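Side-chain contact in fimbrial protein MyfA (Yersinia enterocolitica, PDB 5LND), which builds Myf fimbriae as their major subunit, assembling into a highly stable surface polymer that is probably a virulence factor: residues I75-S79 with E80-A84. Numbering follows the deposited sequence.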
# COMPACT_ATOMS: atom_id res chain seq x y z
N ILE B 75 -7.14 -12.01 -24.21
CA ILE B 75 -6.44 -12.18 -25.46
C ILE B 75 -7.27 -13.12 -26.31
O ILE B 75 -7.95 -14.02 -25.79
CB ILE B 75 -5.01 -12.74 -25.23
CG1 ILE B 75 -4.14 -12.58 -26.48
CG2 ILE B 75 -5.05 -14.19 -24.78
CD1 ILE B 75 -2.73 -13.12 -26.30
N ASP B 76 -7.29 -12.88 -27.62
CA ASP B 76 -7.84 -13.85 -28.55
C ASP B 76 -6.69 -14.67 -29.10
O ASP B 76 -5.99 -14.23 -30.02
CB ASP B 76 -8.58 -13.18 -29.69
CG ASP B 76 -9.92 -12.60 -29.29
OD1 ASP B 76 -10.52 -13.03 -28.29
OD2 ASP B 76 -10.36 -11.69 -30.00
N ASP B 77 -6.47 -15.85 -28.53
CA ASP B 77 -5.39 -16.73 -28.96
C ASP B 77 -5.89 -18.16 -28.93
O ASP B 77 -6.22 -18.69 -27.86
CB ASP B 77 -4.16 -16.57 -28.05
CG ASP B 77 -2.96 -17.37 -28.52
OD1 ASP B 77 -3.03 -18.62 -28.54
OD2 ASP B 77 -1.92 -16.76 -28.84
N GLY B 78 -5.96 -18.78 -30.09
CA GLY B 78 -6.54 -20.11 -30.21
C GLY B 78 -5.51 -21.22 -30.23
O GLY B 78 -5.88 -22.39 -30.32
N SER B 79 -4.24 -20.85 -30.16
CA SER B 79 -3.16 -21.84 -30.15
C SER B 79 -3.26 -22.76 -28.93
O SER B 79 -4.07 -22.55 -28.03
CB SER B 79 -1.79 -21.16 -30.20
OG SER B 79 -1.53 -20.43 -29.03
N GLU B 80 -2.44 -23.80 -28.92
CA GLU B 80 -2.49 -24.77 -27.84
C GLU B 80 -1.90 -24.23 -26.54
O GLU B 80 -2.16 -24.78 -25.48
CB GLU B 80 -1.75 -26.04 -28.24
CG GLU B 80 -0.27 -25.83 -28.43
CD GLU B 80 0.38 -27.00 -29.12
OE1 GLU B 80 -0.35 -27.96 -29.46
OE2 GLU B 80 1.60 -26.95 -29.33
N ARG B 81 -1.10 -23.17 -26.63
CA ARG B 81 -0.45 -22.64 -25.45
C ARG B 81 -0.17 -21.15 -25.52
O ARG B 81 0.43 -20.66 -26.48
CB ARG B 81 0.85 -23.40 -25.21
CG ARG B 81 1.44 -23.15 -23.84
CD ARG B 81 2.35 -24.28 -23.44
NE ARG B 81 3.75 -24.05 -23.81
CZ ARG B 81 4.73 -23.87 -22.93
NH1 ARG B 81 4.48 -23.89 -21.63
NH2 ARG B 81 5.97 -23.67 -23.36
N VAL B 82 -0.63 -20.43 -24.49
CA VAL B 82 -0.30 -19.02 -24.30
C VAL B 82 0.54 -18.82 -23.04
O VAL B 82 0.24 -19.37 -21.98
CB VAL B 82 -1.57 -18.17 -24.14
CG1 VAL B 82 -1.20 -16.70 -23.95
CG2 VAL B 82 -2.47 -18.34 -25.33
N GLU B 83 1.59 -18.02 -23.16
CA GLU B 83 2.36 -17.61 -22.01
C GLU B 83 2.29 -16.11 -21.83
O GLU B 83 2.16 -15.36 -22.80
CB GLU B 83 3.82 -18.02 -22.17
CG GLU B 83 3.99 -19.46 -22.58
CD GLU B 83 5.37 -19.97 -22.29
OE1 GLU B 83 6.20 -19.19 -21.79
OE2 GLU B 83 5.62 -21.15 -22.56
N ALA B 84 2.37 -15.68 -20.57
CA ALA B 84 2.43 -14.25 -20.26
C ALA B 84 3.30 -14.04 -19.05
O ALA B 84 3.23 -14.81 -18.09
CB ALA B 84 1.05 -13.70 -20.01
O HOH W 1 0.76 -18.47 -28.16
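Asp77 lays its carboxylate against one methyl of Val82, five residues on, across the mouth of the turn that leads into strand 81-88. CG2 of Val82 meets Asp77 OD1 at 3.3 Å, and Asp77 CG lies only slightly farther from this methyl, at 3.4 Å. The two side chains run past each other in opposite senses, and because a methyl is what meets the carboxylate, the contact is van der Waals in kind. With CG of Asp77 anti to its own backbone N (chi1 -175°), the acid group is carried inside the turn rather than out beyond it.

The same OD1 also faces Ser79. It receives the backbone N-H of Ser79 in a weak, bent bond (Ser79 N to Asp77 OD1 3.0 Å, 133° at the hydrogen), which closes an Asx turn over Asp77-Gly78-Ser79. The hydroxyl, held over its own backbone by a chi1 of 67°, also donates to this oxygen; the modelled 2.4 Å from Ser79 OG to Asp77 OD1 is very short, and its exact length is doubtful. Ser79 OG further approaches Arg81 O, 3.2 Å away. Asp77 OD2 turns to a water, which donates to it over a long 3.3 Å and to Arg81 O at 2.8 Å, so that solvent ties the loop to the first residue of the strand.

Below this polar cluster Val82 is buried and packs on Met29 of strand 22-30, with which its backbone also pairs. The exposed turn carries the chain from strand 72-75, paired with strand 37-52 in one sheet of the Ig-like sandwich, to strand 81-88, which borders 22-30 in another.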